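Local coordinates for protein phage terminase large subunit (PDB 5M1F) that acts as the nuclease part of an ATP-driven viral DNA packaging motor, probably cutting the genome with magnesium ions to start and end packaging, at residues 75-80 against 105-110; 87-92 against 111-116. All coordinates share one frame; numbering follows the deposited sequence.

Interaction 1 (75-80 against 105-110); sequences DQVARL and EELDAQ
Val77 sits in the middle of this helix pair and meets three side chains of 105-110. Its two methyls divide the work. Val77 CG1 lies anti to the backbone N (chi1 174°) and meets the amide end of Gln110, 3.4 Å from Gln110 CD. Val77 CG2 reaches the aliphatic part of Glu106, 3.6 Å from Glu106 CG. Val77 CG2 also comes within 3.9 Å of Leu107 CD2.

Gln110 runs extended beyond CG and crosses Val77 at a slant. Its amide ends against Ala78 of the other helix. Gln110 OE1 lies 3.3 Å from Ala78 CA, with the Ala78 methyl also close by. Gln110 NE2 turns back to its own helix and donates to Glu106 OE2 at 2.9 Å. That bond is nearly straight, 162° at the hydrogen, and uses the anti lone pair of the carboxylate oxygen. Glu106 is bent at its second torsion, which brings the carboxylate round to the amide. The same NE2 also bonds to the carbonyl of Ser74, one residue before 75-80. Two acceptors, one on each helix, therefore fix the rotation of the amide.

Helices 73-86 and 102-110 belong to the RNase H-like nuclease domain, and both lead into or out of strand 91-95 of its central sheet. The axes of the two short segments come within 9.6 Å and cross at -47°.

Away from the Gln110 amide the contact is apolar. Leu107 CB does not point straight at 75-80, but the end of the side chain comes nearer. Leu107 CD2 touches Leu80 CD2 at 3.9 Å, a methyl-to-methyl contact between buried side chains. Leu80 also packs on Phe43, and Val77 on Ile112. The probable magnesium ligand Asp95 lies about 9 Å from Leu107, side chain to side chain.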
ATOM      1  N   ASP A  75      16.350   6.400  -6.451  1.00 53.78           N
ATOM      2  CA  ASP A  75      15.959   7.008  -5.182  1.00 55.17           C
ATOM      3  C   ASP A  75      14.835   6.198  -4.470  1.00 49.07           C
ATOM      4  O   ASP A  75      14.950   5.874  -3.292  1.00 46.52           O
ATOM      5  CB  ASP A  75      15.501   8.455  -5.461  1.00 62.90           C
ATOM      6  CG  ASP A  75      15.538   9.359  -4.236  1.00 69.89           C
ATOM      7  OD1 ASP A  75      15.500   8.856  -3.090  1.00 76.57           O
ATOM      8  OD2 ASP A  75      15.586  10.600  -4.447  1.00 71.14           O
ATOM      9  N   GLN A  76      13.763   5.887  -5.187  1.00 43.95           N
ATOM     10  CA  GLN A  76      12.620   5.157  -4.615  1.00 44.20           C
ATOM     11  C   GLN A  76      13.013   3.770  -4.129  1.00 43.60           C
ATOM     12  O   GLN A  76      12.690   3.373  -3.017  1.00 39.70           O
ATOM     13  CB  GLN A  76      11.531   4.982  -5.662  1.00 45.27           C
ATOM     14  CG  GLN A  76      10.882   6.266  -6.123  1.00 51.64           C
ATOM     15  CD  GLN A  76       9.707   6.013  -7.039  1.00 56.59           C
ATOM     16  OE1 GLN A  76       8.827   5.222  -6.721  1.00 59.83           O
ATOM     17  NE2 GLN A  76       9.681   6.683  -8.180  1.00 60.46           N
ATOM     18  N   VAL A  77      13.720   3.031  -4.971  1.00 44.67           N
ATOM     19  CA  VAL A  77      14.151   1.687  -4.609  1.00 48.01           C
ATOM     20  C   VAL A  77      15.110   1.717  -3.428  1.00 49.11           C
ATOM     21  O   VAL A  77      14.983   0.914  -2.502  1.00 55.56           O
ATOM     22  CB  VAL A  77      14.750   0.945  -5.819  1.00 51.84           C
ATOM     23  CG1 VAL A  77      15.341  -0.398  -5.398  1.00 53.62           C
ATOM     24  CG2 VAL A  77      13.672   0.723  -6.879  1.00 51.40           C
ATOM     25  N   ALA A  78      16.040   2.660  -3.421  1.00 51.71           N
ATOM     26  CA  ALA A  78      16.993   2.773  -2.306  1.00 52.84           C
ATOM     27  C   ALA A  78      16.303   3.128  -0.988  1.00 52.45           C
ATOM     28  O   ALA A  78      16.743   2.691   0.075  1.00 54.83           O
ATOM     29  CB  ALA A  78      18.075   3.804  -2.625  1.00 57.79           C
ATOM     30  N   ARG A  79      15.238   3.923  -1.039  1.00 50.61           N
ATOM     31  CA  ARG A  79      14.414   4.123   0.161  1.00 50.72           C
ATOM     32  C   ARG A  79      13.605   2.852   0.527  1.00 48.28           C
ATOM     33  O   ARG A  79      13.408   2.572   1.702  1.00 45.71           O
ATOM     34  CB  ARG A  79      13.545   5.376   0.051  1.00 56.17           C
ATOM     35  CG  ARG A  79      14.312   6.641   0.444  1.00 65.18           C
ATOM     36  CD  ARG A  79      13.715   7.916  -0.132  1.00 74.63           C
ATOM     37  NE  ARG A  79      14.575   9.093   0.103  1.00 80.23           N
ATOM     38  CZ  ARG A  79      14.567   9.872   1.193  1.00 81.76           C
ATOM     39  NH1 ARG A  79      15.404  10.906   1.266  1.00 87.69           N
ATOM     40  NH2 ARG A  79      13.741   9.646   2.216  1.00 83.55           N
ATOM     41  N   LEU A  80      13.185   2.073  -0.467  1.00 47.08           N
ATOM     42  CA  LEU A  80      12.473   0.818  -0.217  1.00 48.10           C
ATOM     43  C   LEU A  80      13.410  -0.162   0.464  1.00 50.92           C
ATOM     44  O   LEU A  80      13.048  -0.779   1.483  1.00 48.71           O
ATOM     45  CB  LEU A  80      11.926   0.204  -1.516  1.00 45.56           C
ATOM     46  CG  LEU A  80      11.214  -1.152  -1.361  1.00 48.47           C
ATOM     47  CD1 LEU A  80      10.110  -1.103  -0.301  1.00 47.49           C
ATOM     48  CD2 LEU A  80      10.660  -1.636  -2.691  1.00 47.03           C
ATOM     49  N   GLU A 105      13.676  -3.438 -13.237  1.00 62.45           N
ATOM     50  CA  GLU A 105      15.128  -3.494 -13.418  1.00 64.67           C
ATOM     51  C   GLU A 105      15.898  -2.818 -12.285  1.00 64.97           C
ATOM     52  O   GLU A 105      16.957  -3.305 -11.876  1.00 62.75           O
ATOM     53  CB  GLU A 105      15.513  -2.887 -14.760  1.00 69.98           C
ATOM     54  CG  GLU A 105      14.977  -3.684 -15.941  1.00 74.54           C
ATOM     55  CD  GLU A 105      15.407  -3.103 -17.268  1.00 80.20           C
ATOM     56  OE1 GLU A 105      16.628  -3.094 -17.534  1.00 87.08           O
ATOM     57  OE2 GLU A 105      14.527  -2.658 -18.041  1.00 82.33           O
ATOM     58  N   GLU A 106      15.357  -1.720 -11.756  1.00 64.48           N
ATOM     59  CA  GLU A 106      15.937  -1.089 -10.563  1.00 60.62           C
ATOM     60  C   GLU A 106      15.778  -1.984  -9.304  1.00 55.56           C
ATOM     61  O   GLU A 106      16.706  -2.119  -8.505  1.00 51.24           O
ATOM     62  CB  GLU A 106      15.325   0.302 -10.347  1.00 63.74           C
ATOM     63  CG  GLU A 106      16.117   1.209  -9.418  1.00 67.06           C
ATOM     64  CD  GLU A 106      17.532   1.503  -9.907  1.00 67.66           C
ATOM     65  OE1 GLU A 106      17.711   1.756 -11.120  1.00 69.15           O
ATOM     66  OE2 GLU A 106      18.469   1.480  -9.074  1.00 64.91           O
ATOM     67  N   LEU A 107      14.615  -2.616  -9.144  1.00 53.49           N
ATOM     68  CA  LEU A 107      14.395  -3.544  -8.018  1.00 52.72           C
ATOM     69  C   LEU A 107      15.366  -4.732  -8.078  1.00 50.67           C
ATOM     70  O   LEU A 107      15.991  -5.066  -7.083  1.00 47.50           O
ATOM     71  CB  LEU A 107      12.948  -4.048  -7.993  1.00 51.58           C
ATOM     72  CG  LEU A 107      11.866  -2.999  -7.705  1.00 51.66           C
ATOM     73  CD1 LEU A 107      10.485  -3.447  -8.171  1.00 51.37           C
ATOM     74  CD2 LEU A 107      11.832  -2.656  -6.227  1.00 52.39           C
ATOM     75  N   ASP A 108      15.487  -5.352  -9.249  1.00 55.08           N
ATOM     76  CA  ASP A 108      16.466  -6.445  -9.451  1.00 61.05           C
ATOM     77  C   ASP A 108      17.893  -5.995  -9.172  1.00 59.86           C
ATOM     78  O   ASP A 108      18.602  -6.643  -8.401  1.00 64.73           O
ATOM     79  CB  ASP A 108      16.428  -6.995 -10.878  1.00 62.36           C
ATOM     80  CG  ASP A 108      15.059  -7.467 -11.295  1.00 67.63           C
ATOM     81  OD1 ASP A 108      14.179  -7.649 -10.426  1.00 69.92           O
ATOM     82  OD2 ASP A 108      14.868  -7.632 -12.518  1.00 78.00           O
ATOM     83  N   ALA A 109      18.289  -4.876  -9.783  1.00 59.71           N
ATOM     84  CA  ALA A 109      19.651  -4.321  -9.655  1.00 63.87           C
ATOM     85  C   ALA A 109      20.096  -4.134  -8.204  1.00 63.48           C
ATOM     86  O   ALA A 109      21.117  -4.684  -7.795  1.00 62.38           O
ATOM     87  CB  ALA A 109      19.764  -3.000 -10.415  1.00 62.48           C
ATOM     88  N   GLN A 110      19.311  -3.383  -7.427  1.00 69.68           N
ATOM     89  CA  GLN A 110      19.606  -3.152  -5.999  1.00 65.74           C
ATOM     90  C   GLN A 110      19.398  -4.406  -5.129  1.00 64.54           C
ATOM     91  O   GLN A 110      19.790  -4.421  -3.962  1.00 70.18           O
ATOM     92  CB  GLN A 110      18.786  -1.969  -5.457  1.00 66.34           C
ATOM     93  CG  GLN A 110      19.071  -0.654  -6.183  1.00 68.09           C
ATOM     94  CD  GLN A 110      18.620   0.608  -5.432  1.00 68.74           C
ATOM     95  OE1 GLN A 110      18.726   0.705  -4.203  1.00 63.94           O
ATOM     96  NE2 GLN A 110      18.129   1.599  -6.188  1.00 69.13           N
TER

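Interaction 2 (87-92 against 111-116)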
ATOM      1  N   TYR A  87      13.167  -3.064   8.910  1.00 51.81           N
ATOM      2  CA  TYR A  87      12.157  -3.994   9.426  1.00 50.11           C
ATOM      3  C   TYR A  87      12.526  -5.471   9.205  1.00 49.95           C
ATOM      4  O   TYR A  87      11.693  -6.299   8.836  1.00 47.98           O
ATOM      5  CB  TYR A  87      10.771  -3.607   8.875  1.00 49.57           C
ATOM      6  CG  TYR A  87      10.221  -2.402   9.592  1.00 46.29           C
ATOM      7  CD1 TYR A  87      10.545  -1.101   9.185  1.00 47.35           C
ATOM      8  CD2 TYR A  87       9.423  -2.556  10.724  1.00 47.37           C
ATOM      9  CE1 TYR A  87      10.059   0.014   9.881  1.00 45.87           C
ATOM     10  CE2 TYR A  87       8.923  -1.451  11.411  1.00 45.73           C
ATOM     11  CZ  TYR A  87       9.244  -0.172  10.990  1.00 44.73           C
ATOM     12  OH  TYR A  87       8.756   0.901  11.704  1.00 47.17           O
ATOM     13  N   GLY A  88      13.791  -5.779   9.488  1.00 52.13           N
ATOM     14  CA  GLY A  88      14.301  -7.142   9.508  1.00 51.63           C
ATOM     15  C   GLY A  88      14.278  -7.865   8.192  1.00 49.41           C
ATOM     16  O   GLY A  88      13.897  -9.031   8.151  1.00 51.46           O
ATOM     17  N   HIS A  89      14.683  -7.173   7.127  1.00 50.16           N
ATOM     18  CA  HIS A  89      14.703  -7.725   5.769  1.00 53.47           C
ATOM     19  C   HIS A  89      13.301  -8.228   5.387  1.00 54.77           C
ATOM     20  O   HIS A  89      13.100  -9.401   5.013  1.00 53.46           O
ATOM     21  CB  HIS A  89      15.789  -8.819   5.661  1.00 58.71           C
ATOM     22  CG  HIS A  89      16.135  -9.223   4.257  1.00 65.05           C
ATOM     23  ND1 HIS A  89      16.318  -8.317   3.231  1.00 70.67           N
ATOM     24  CD2 HIS A  89      16.379 -10.445   3.720  1.00 73.02           C
ATOM     25  CE1 HIS A  89      16.641  -8.961   2.122  1.00 72.97           C
ATOM     26  NE2 HIS A  89      16.685 -10.254   2.391  1.00 75.86           N
ATOM     27  N   ALA A  90      12.328  -7.325   5.526  1.00 52.13           N
ATOM     28  CA  ALA A  90      10.920  -7.624   5.229  1.00 48.40           C
ATOM     29  C   ALA A  90      10.705  -7.741   3.745  1.00 45.51           C
ATOM     30  O   ALA A  90      11.161  -6.904   2.977  1.00 45.97           O
ATOM     31  CB  ALA A  90       9.993  -6.548   5.778  1.00 51.39           C
ATOM     32  N   TYR A  91       9.962  -8.773   3.374  1.00 47.05           N
ATOM     33  CA  TYR A  91       9.667  -9.125   2.000  1.00 50.95           C
ATOM     34  C   TYR A  91       8.704  -8.108   1.415  1.00 47.86           C
ATOM     35  O   TYR A  91       7.809  -7.631   2.126  1.00 48.21           O
ATOM     36  CB  TYR A  91       9.000 -10.494   2.024  1.00 58.67           C
ATOM     37  CG  TYR A  91       8.930 -11.169   0.709  1.00 64.72           C
ATOM     38  CD1 TYR A  91      10.074 -11.748   0.144  1.00 65.95           C
ATOM     39  CD2 TYR A  91       7.717 -11.279   0.028  1.00 69.56           C
ATOM     40  CE1 TYR A  91      10.014 -12.391  -1.080  1.00 67.74           C
ATOM     41  CE2 TYR A  91       7.646 -11.938  -1.194  1.00 73.37           C
ATOM     42  CZ  TYR A  91       8.799 -12.480  -1.748  1.00 68.07           C
ATOM     43  OH  TYR A  91       8.732 -13.103  -2.964  1.00 65.88           O
ATOM     44  N   VAL A  92       8.878  -7.810   0.129  1.00 46.10           N
ATOM     45  CA  VAL A  92       8.094  -6.800  -0.577  1.00 46.13           C
ATOM     46  C   VAL A  92       7.117  -7.432  -1.551  1.00 44.44           C
ATOM     47  O   VAL A  92       7.484  -8.264  -2.348  1.00 45.12           O
ATOM     48  CB  VAL A  92       9.007  -5.852  -1.375  1.00 46.72           C
ATOM     49  CG1 VAL A  92       8.199  -4.887  -2.241  1.00 47.64           C
ATOM     50  CG2 VAL A  92       9.950  -5.104  -0.443  1.00 46.18           C
ATOM     51  N   GLY A 111      18.770  -5.444  -5.684  1.00 65.38           N
ATOM     52  CA  GLY A 111      18.728  -6.768  -5.055  1.00 67.38           C
ATOM     53  C   GLY A 111      17.706  -6.807  -3.936  1.00 70.80           C
ATOM     54  O   GLY A 111      18.043  -7.089  -2.786  1.00 76.17           O
ATOM     55  N   ILE A 112      16.467  -6.478  -4.287  1.00 67.23           N
ATOM     56  CA  ILE A 112      15.339  -6.472  -3.354  1.00 66.97           C
ATOM     57  C   ILE A 112      14.623  -7.821  -3.474  1.00 64.03           C
ATOM     58  O   ILE A 112      14.500  -8.361  -4.571  1.00 62.10           O
ATOM     59  CB  ILE A 112      14.321  -5.348  -3.688  1.00 65.27           C
ATOM     60  CG1 ILE A 112      15.000  -3.970  -3.789  1.00 65.04           C
ATOM     61  CG2 ILE A 112      13.196  -5.307  -2.660  1.00 66.08           C
ATOM     62  CD1 ILE A 112      15.461  -3.389  -2.475  1.00 62.31           C
ATOM     63  N   ASN A 113      14.148  -8.344  -2.349  1.00 62.55           N
ATOM     64  CA  ASN A 113      13.349  -9.566  -2.343  1.00 64.29           C
ATOM     65  C   ASN A 113      11.864  -9.212  -2.398  1.00 57.61           C
ATOM     66  O   ASN A 113      11.269  -8.746  -1.422  1.00 52.30           O
ATOM     67  CB  ASN A 113      13.739 -10.455  -1.151  1.00 68.86           C
ATOM     68  CG  ASN A 113      15.157 -11.037  -1.306  1.00 72.36           C
ATOM     69  OD1 ASN A 113      15.893 -10.685  -2.245  1.00 74.52           O
ATOM     70  ND2 ASN A 113      15.542 -11.919  -0.395  1.00 70.36           N
ATOM     71  N   TYR A 114      11.278  -9.425  -3.572  1.00 53.60           N
ATOM     72  CA  TYR A 114       9.931  -8.970  -3.832  1.00 55.19           C
ATOM     73  C   TYR A 114       9.188  -9.864  -4.814  1.00 54.40           C
ATOM     74  O   TYR A 114       9.785 -10.401  -5.762  1.00 57.39           O
ATOM     75  CB  TYR A 114       9.967  -7.528  -4.380  1.00 52.89           C
ATOM     76  CG  TYR A 114      10.364  -7.454  -5.842  1.00 49.54           C
ATOM     77  CD1 TYR A 114      11.680  -7.640  -6.223  1.00 44.66           C
ATOM     78  CD2 TYR A 114       9.406  -7.253  -6.844  1.00 49.54           C
ATOM     79  CE1 TYR A 114      12.061  -7.601  -7.554  1.00 46.38           C
ATOM     80  CE2 TYR A 114       9.772  -7.207  -8.180  1.00 47.75           C
ATOM     81  CZ  TYR A 114      11.103  -7.383  -8.529  1.00 45.75           C
ATOM     82  OH  TYR A 114      11.484  -7.343  -9.842  1.00 44.54           O
ATOM     83  N   THR A 115       7.878  -9.977  -4.602  1.00 55.14           N
ATOM     84  CA  THR A 115       6.976 -10.615  -5.565  1.00 54.63           C
ATOM     85  C   THR A 115       6.307  -9.524  -6.359  1.00 53.70           C
ATOM     86  O   THR A 115       5.696  -8.633  -5.781  1.00 52.80           O
ATOM     87  CB  THR A 115       5.912 -11.499  -4.878  1.00 55.35           C
ATOM     88  OG1 THR A 115       6.563 -12.605  -4.254  1.00 52.61           O
ATOM     89  CG2 THR A 115       4.901 -12.052  -5.889  1.00 58.07           C
ATOM     90  N   PRO A 116       6.436  -9.569  -7.688  1.00 55.32           N
ATOM     91  CA  PRO A 116       5.683  -8.622  -8.475  1.00 59.78           C
ATOM     92  C   PRO A 116       4.283  -9.178  -8.641  1.00 68.70           C
ATOM     93  O   PRO A 116       4.104 -10.229  -9.270  1.00 78.23           O
ATOM     94  CB  PRO A 116       6.438  -8.580  -9.813  1.00 59.77           C
ATOM     95  CG  PRO A 116       7.490  -9.643  -9.744  1.00 55.79           C
ATOM     96  CD  PRO A 116       7.229 -10.469  -8.536  1.00 54.52           C
TER
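Tyr91 OH and Thr115 OG1 share a short hydrogen bond of 2.6 Å, and either hydroxyl could be the donor. Thr115 OG1 comes in at the edge of the Tyr91 ring, in its plane. With CG anti to the backbone N (chi1 -165°), the ring end swings toward 111-116. Asn113 O lies over one face of this ring, 3.6 Å from Tyr91 CD1.

Two backbone bonds flank the parallel bridge between Val92 and Tyr114. Val92 N donates to Asn113 O at 3.0 Å, in the carbonyl plane. Thr115 N donates to Val92 O at 2.9 Å. These bonds add strand 114-116 to the edge of the central RNase H-like sheet, beside strand 91-95, with helix 102-110 as the crossover of a beta-alpha-beta unit.

On the face that carries Val92 and Tyr114, Val92 CB packs on Tyr114 CB at 3.6 Å. Ile112 comes from the loop before the strand, and its CG2 meets Val92 CG2 at 3.9 Å. Leu80 of helix 73-86 packs on Val92. The Tyr114 ring leads away, and its hydroxyl bonds to Asp108. Near the surface, the His89 ring and Asn113 amide cross with their planes 57° apart.

Overall arrangement
After five strands the chain enters helix 73-86, which carries 75-80. It turns through 87-90 into strand 91-95, then goes on to helix 102-110 and strand 114-116. Interaction 1 closes a loop of 24 residues between 80 and 105. Interaction 2 closes one of 18 between 92 and 111. The loops cross, since the segments alternate along the chain. Interaction 1 ties two helices together; interaction 2 ties the edge strand to its neighbour in the sheet. Their centres are about 11 Å apart. Leu107 packs on Tyr114, and a probable hydrogen bond joins Leu107 O to Ile112 N, where the helix gives way to the loop before the strand.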